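Local coordinates for histidine-containing Phosphotransfer Protein type 1, MtHPt1 (Medicago truncatula, PDB 3US6) that probably relays phosphoryl groups through an active histidine between cytokinin sensor histidine kinases and response regulators in plant hormone signalling, at residues S16-G21 / G25-L30; S61-Q66 / K72-H77. All coordinates share one frame; numbering follows the deposited sequence.

Interaction 1: S16-G21 / G25-L30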
loop_
_atom_site.group_PDB
_atom_site.type_symbol
_atom_site.label_atom_id
_atom_site.label_comp_id
_atom_site.label_asym_id
_atom_site.label_seq_id
_atom_site.Cartn_x
_atom_site.Cartn_y
_atom_site.Cartn_z
ATOM N N SER A 16 -14.900 -0.768 3.053
ATOM C CA SER A 16 -14.217 -1.274 4.252
ATOM C C SER A 16 -12.775 -0.839 4.242
ATOM O O SER A 16 -12.235 -0.482 5.268
ATOM C CB SER A 16 -14.330 -2.803 4.333
ATOM O OG SER A 16 -13.521 -3.541 3.403
ATOM N N MET A 17 -12.175 -0.827 3.073
ATOM C CA MET A 17 -10.751 -0.434 2.985
ATOM C C MET A 17 -10.585 1.005 3.390
ATOM O O MET A 17 -9.625 1.354 4.059
ATOM C CB MET A 17 -10.204 -0.704 1.580
ATOM C CG MET A 17 -10.089 -2.184 1.257
ATOM S SD MET A 17 -9.421 -2.535 -0.368
ATOM C CE MET A 17 -7.729 -2.083 -0.085
ATOM N N PHE A 18 -11.489 1.896 2.952
ATOM C CA PHE A 18 -11.388 3.296 3.339
ATOM C C PHE A 18 -11.712 3.439 4.833
ATOM O O PHE A 18 -11.039 4.197 5.541
ATOM C CB PHE A 18 -12.294 4.227 2.475
ATOM C CG PHE A 18 -11.738 4.527 1.134
ATOM C CD1 PHE A 18 -10.940 5.637 0.963
ATOM C CD2 PHE A 18 -11.907 3.702 0.099
ATOM C CE1 PHE A 18 -10.393 5.918 -0.260
ATOM C CE2 PHE A 18 -11.366 4.012 -1.157
ATOM C CZ PHE A 18 -10.614 5.077 -1.307
ATOM N N MET A 19 -12.746 2.762 5.332
ATOM C CA MET A 19 -13.190 2.987 6.697
ATOM C C MET A 19 -12.139 2.506 7.682
ATOM O O MET A 19 -11.973 3.122 8.738
ATOM C CB MET A 19 -14.506 2.269 6.954
ATOM C CG MET A 19 -15.612 3.010 6.316
ATOM S SD MET A 19 -17.250 2.221 6.420
ATOM C CE MET A 19 -17.561 2.405 8.175
ATOM N N GLU A 20 -11.425 1.459 7.339
ATOM C CA GLU A 20 -10.414 0.851 8.204
ATOM C C GLU A 20 -9.049 1.523 8.036
ATOM O O GLU A 20 -8.139 1.167 8.752
ATOM C CB GLU A 20 -10.307 -0.635 7.970
ATOM C CG GLU A 20 -11.630 -1.323 8.375
ATOM C CD GLU A 20 -11.756 -2.763 7.959
ATOM O OE1 GLU A 20 -10.860 -3.361 7.346
ATOM O OE2 GLU A 20 -12.781 -3.369 8.358
ATOM N N GLY A 21 -8.907 2.439 7.073
ATOM C CA GLY A 21 -7.684 3.186 6.909
ATOM C C GLY A 21 -6.687 2.593 5.965
ATOM O O GLY A 21 -5.613 3.159 5.875
ATOM N N GLY A 25 -7.722 9.186 0.345
ATOM C CA GLY A 25 -8.140 9.926 -0.828
ATOM C C GLY A 25 -7.126 9.923 -1.937
ATOM O O GLY A 25 -7.486 10.240 -3.098
ATOM N N GLN A 26 -5.879 9.571 -1.672
ATOM C CA GLN A 26 -4.938 9.569 -2.767
ATOM C C GLN A 26 -5.242 8.365 -3.681
ATOM O O GLN A 26 -4.943 8.423 -4.918
ATOM C CB GLN A 26 -3.524 9.572 -2.284
ATOM C CG GLN A 26 -2.561 9.319 -3.347
ATOM C CD GLN A 26 -2.632 10.369 -4.445
ATOM O OE1 GLN A 26 -2.295 10.101 -5.640
ATOM N NE2 GLN A 26 -3.099 11.592 -4.054
ATOM N N PHE A 27 -5.882 7.312 -3.154
ATOM C CA PHE A 27 -6.257 6.213 -4.043
ATOM C C PHE A 27 -7.354 6.684 -4.976
ATOM O O PHE A 27 -7.363 6.333 -6.157
ATOM C CB PHE A 27 -6.673 5.003 -3.245
ATOM C CG PHE A 27 -6.949 3.804 -4.116
ATOM C CD1 PHE A 27 -5.870 3.058 -4.582
ATOM C CD2 PHE A 27 -8.219 3.427 -4.446
ATOM C CE1 PHE A 27 -6.064 1.955 -5.380
ATOM C CE2 PHE A 27 -8.445 2.352 -5.252
ATOM C CZ PHE A 27 -7.344 1.614 -5.746
ATOM N N LEU A 28 -8.260 7.528 -4.496
ATOM C CA LEU A 28 -9.271 8.106 -5.380
ATOM C C LEU A 28 -8.669 9.011 -6.439
ATOM O O LEU A 28 -9.171 9.110 -7.561
ATOM C CB LEU A 28 -10.258 8.924 -4.570
ATOM C CG LEU A 28 -10.981 8.131 -3.527
ATOM C CD1 LEU A 28 -12.063 9.063 -3.036
ATOM C CD2 LEU A 28 -11.581 6.865 -4.091
ATOM N N GLN A 29 -7.620 9.738 -6.103
ATOM C CA GLN A 29 -6.879 10.524 -7.109
ATOM C C GLN A 29 -6.276 9.688 -8.253
ATOM O O GLN A 29 -6.358 10.088 -9.435
ATOM C CB GLN A 29 -5.823 11.393 -6.455
ATOM C CG GLN A 29 -4.942 12.115 -7.457
ATOM C CD GLN A 29 -3.902 12.980 -6.749
ATOM O OE1 GLN A 29 -4.217 13.683 -5.758
ATOM N NE2 GLN A 29 -2.643 12.846 -7.173
ATOM N N LEU A 30 -5.765 8.494 -7.957
ATOM C CA LEU A 30 -5.288 7.604 -9.026
ATOM C C LEU A 30 -6.427 7.238 -9.913
ATOM O O LEU A 30 -6.294 7.217 -11.139
ATOM C CB LEU A 30 -4.737 6.287 -8.462
ATOM C CG LEU A 30 -3.512 6.349 -7.657
ATOM C CD1 LEU A 30 -3.180 4.847 -7.383
ATOM C CD2 LEU A 30 -2.385 7.080 -8.398
#
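The ring of F18 reaches from the end of helix 3-19 to L28 on helix 25-32, where the two backbones stay 8.5 Å apart at their nearest CA pair, F18 and G25. From CB, the side chain sets out with CG anti to the carbonyl carbon (chi1 -78°), which directs the ring toward helix 25-32. The far end of the ring, CZ with CE1 and CE2, does the touching, and it does so obliquely. CZ comes to 3.4 Å from CD2 of L28 and also lies close to CG of that leucine. CE1 is 4.0 Å from L28 CG, while CE2 approaches L28 CD2 a little less closely. CE1 further has the backbone N of G25 at the ring edge, near its plane. F27 adds a looser apolar neighbour, its CD2 being 4.3 Å from F18 CZ. Beyond the two segments, L23 of the connecting loop packs on F18, and F27 turns to V42 and L130. Close by, a Schellman motif at G21, with positive phi, turns the chain out of helix 3-19. Between the segments the join is thus apolar, a van der Waals fit of one end of an aromatic ring against a leucine branch, without a polar bond to fix its direction.

Interaction 2: S61-Q66 / K72-H77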
loop_
_atom_site.group_PDB
_atom_site.type_symbol
_atom_site.label_atom_id
_atom_site.label_comp_id
_atom_site.label_asym_id
_atom_site.label_seq_id
_atom_site.Cartn_x
_atom_site.Cartn_y
_atom_site.Cartn_z
ATOM N N SER A 61 14.801 -5.260 6.270
ATOM C CA SER A 61 14.847 -6.308 7.311
ATOM C C SER A 61 16.282 -6.665 7.595
ATOM O O SER A 61 16.712 -6.737 8.763
ATOM C CB SER A 61 14.081 -7.565 6.936
ATOM O OG SER A 61 12.704 -7.279 6.762
ATOM N N PHE A 62 17.074 -6.809 6.543
ATOM C CA PHE A 62 18.501 -7.110 6.699
ATOM C C PHE A 62 19.229 -6.019 7.496
ATOM O O PHE A 62 19.967 -6.325 8.428
ATOM C CB PHE A 62 19.179 -7.304 5.330
ATOM C CG PHE A 62 20.651 -7.678 5.460
ATOM C CD1 PHE A 62 21.031 -8.980 5.766
ATOM C CD2 PHE A 62 21.618 -6.709 5.368
ATOM C CE1 PHE A 62 22.386 -9.306 5.906
ATOM C CE2 PHE A 62 22.962 -7.035 5.512
ATOM C CZ PHE A 62 23.323 -8.329 5.786
ATOM N N ALA A 63 18.937 -4.758 7.183
ATOM C CA ALA A 63 19.547 -3.649 7.829
ATOM C C ALA A 63 19.170 -3.511 9.294
ATOM O O ALA A 63 20.045 -3.102 10.099
ATOM C CB ALA A 63 19.183 -2.361 7.079
ATOM N N VAL A 64 17.902 -3.709 9.652
ATOM C CA VAL A 64 17.515 -3.486 11.053
ATOM C C VAL A 64 17.923 -4.636 11.934
ATOM O O VAL A 64 18.067 -4.454 13.145
ATOM C CB VAL A 64 16.018 -3.149 11.240
ATOM C CG1 VAL A 64 15.655 -1.936 10.503
ATOM C CG2 VAL A 64 15.142 -4.293 10.909
ATOM N N ASP A 65 18.176 -5.789 11.354
ATOM C CA ASP A 65 18.408 -6.989 12.150
ATOM C C ASP A 65 19.889 -7.250 12.294
ATOM O O ASP A 65 20.327 -8.352 12.358
ATOM C CB ASP A 65 17.694 -8.199 11.568
ATOM C CG ASP A 65 16.194 -8.170 11.835
ATOM O OD1 ASP A 65 15.761 -7.505 12.780
ATOM O OD2 ASP A 65 15.468 -8.789 11.065
ATOM N N GLN A 66 20.656 -6.194 12.217
ATOM C CA GLN A 66 22.064 -6.185 12.546
ATOM C C GLN A 66 22.336 -5.654 13.976
ATOM O O GLN A 66 21.537 -4.902 14.429
ATOM C CB GLN A 66 22.819 -5.358 11.494
ATOM C CG GLN A 66 22.566 -5.729 10.014
ATOM C CD GLN A 66 22.878 -7.187 9.602
ATOM O OE1 GLN A 66 24.032 -7.596 9.664
ATOM N NE2 GLN A 66 21.861 -7.940 9.111
ATOM N N LYS A 72 20.882 6.187 9.571
ATOM C CA LYS A 72 20.824 7.127 8.470
ATOM C C LYS A 72 20.318 6.449 7.193
ATOM O O LYS A 72 19.390 6.932 6.561
ATOM C CB LYS A 72 22.235 7.781 8.302
ATOM C CG LYS A 72 22.344 8.953 7.294
ATOM C CD LYS A 72 23.657 9.765 7.527
ATOM C CE LYS A 72 23.825 10.993 6.623
ATOM N NZ LYS A 72 22.804 12.060 6.870
ATOM N N LYS A 73 20.881 5.293 6.885
ATOM C CA LYS A 73 20.522 4.579 5.668
ATOM C C LYS A 73 19.090 4.023 5.768
ATOM O O LYS A 73 18.290 4.127 4.828
ATOM C CB LYS A 73 21.546 3.478 5.387
ATOM C CG LYS A 73 21.323 2.726 4.093
ATOM C CD LYS A 73 22.517 1.847 3.709
ATOM C CE LYS A 73 22.302 0.390 4.129
ATOM N NZ LYS A 73 20.951 -0.194 3.746
ATOM N N VAL A 74 18.778 3.465 6.935
ATOM C CA VAL A 74 17.444 2.946 7.189
ATOM C C VAL A 74 16.427 4.053 7.078
ATOM O O VAL A 74 15.368 3.874 6.455
ATOM C CB VAL A 74 17.370 2.226 8.558
ATOM C CG1 VAL A 74 15.908 2.048 8.956
ATOM C CG2 VAL A 74 18.147 0.942 8.450
ATOM N N ASP A 75 16.720 5.199 7.647
ATOM C CA ASP A 75 15.755 6.274 7.597
ATOM C C ASP A 75 15.523 6.720 6.164
ATOM O O ASP A 75 14.383 6.996 5.765
ATOM C CB ASP A 75 16.239 7.483 8.374
ATOM C CG ASP A 75 15.223 8.584 8.351
ATOM O OD1 ASP A 75 14.120 8.378 8.904
ATOM O OD2 ASP A 75 15.513 9.596 7.718
ATOM N N ALA A 76 16.549 6.722 5.343
ATOM C CA ALA A 76 16.357 7.158 3.965
ATOM C C ALA A 76 15.471 6.147 3.198
ATOM O O ALA A 76 14.632 6.536 2.411
ATOM C CB ALA A 76 17.718 7.312 3.286
ATOM N N HIS A 77 15.662 4.858 3.440
ATOM C CA HIS A 77 14.846 3.853 2.741
ATOM C C HIS A 77 13.393 3.908 3.230
ATOM O O HIS A 77 12.476 3.826 2.416
ATOM C CB HIS A 77 15.415 2.469 2.911
ATOM C CG HIS A 77 16.734 2.283 2.233
ATOM N ND1 HIS A 77 17.506 1.152 2.396
ATOM C CD2 HIS A 77 17.441 3.106 1.426
ATOM C CE1 HIS A 77 18.621 1.277 1.702
ATOM N NE2 HIS A 77 18.608 2.455 1.103
#
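A63 and V74 meet where helix 41-64 gives way, through a short connection, to helix 71-88, forming a helical hairpin within the helix bundle of the Hpt domain. The small side chain of A63 is consistent with the close approach here, where the CA atoms of A63 and V74 are 7.0 Å apart. On the tight side, the methyl CB of A63 lies 3.7 Å from CG2 of V74. The valine fork divides its work. With CG1 anti to the backbone N (chi1 164°), CG2 is left beside that nitrogen to meet the alanine, while CG1 faces V64, whose own CG1 is 4.3 Å away. Both valines are buried, and F100 of helix 91-106 packs against each, with I69 of the connecting loop also touching both; the contact therefore continues into the bundle core. At the last residue of helix 41-64, V64 O accepts a hydrogen bond from R113 NE of helix 109-142, tying down the chain where it leaves the helix.

The other side is looser and exposed. K73 leaves its helix with an extended beginning and then bends, bringing NZ to 4.4 Å from A63 CB, a distant approach of an ammonium group to a methyl rather than a polar bond. One turn further on comes H77, a different residue from H79, the predicted phosphorylation site further along the same helix. The H77 side chain touches I56 and L60 of helix 41-64, and the backbone of K73 lies against its ring: K73 O sits 3.5 Å above one face of the H77 imidazole, offset toward the rim.

From the N terminus, helix 3-19 runs into a loop of a few residues, and interaction 1 closes it by bringing 16-21 against 25-30. The chain then passes along helix 25-32 and through a loop into the long helix 41-64, at whose far end interaction 2 closes the next short connection, joining 61-66 to 72-77. The two contacts are in series, neither nested nor crossed. They lie on opposite sides of the chain's centre, their own centres 29 Å apart and their nearest atoms about 17 Å apart. Interaction 1 ties helix 3-19 to helix 25-32, and interaction 2 ties helix 41-64 to helix 71-88; helix 109-142 has contacts near both.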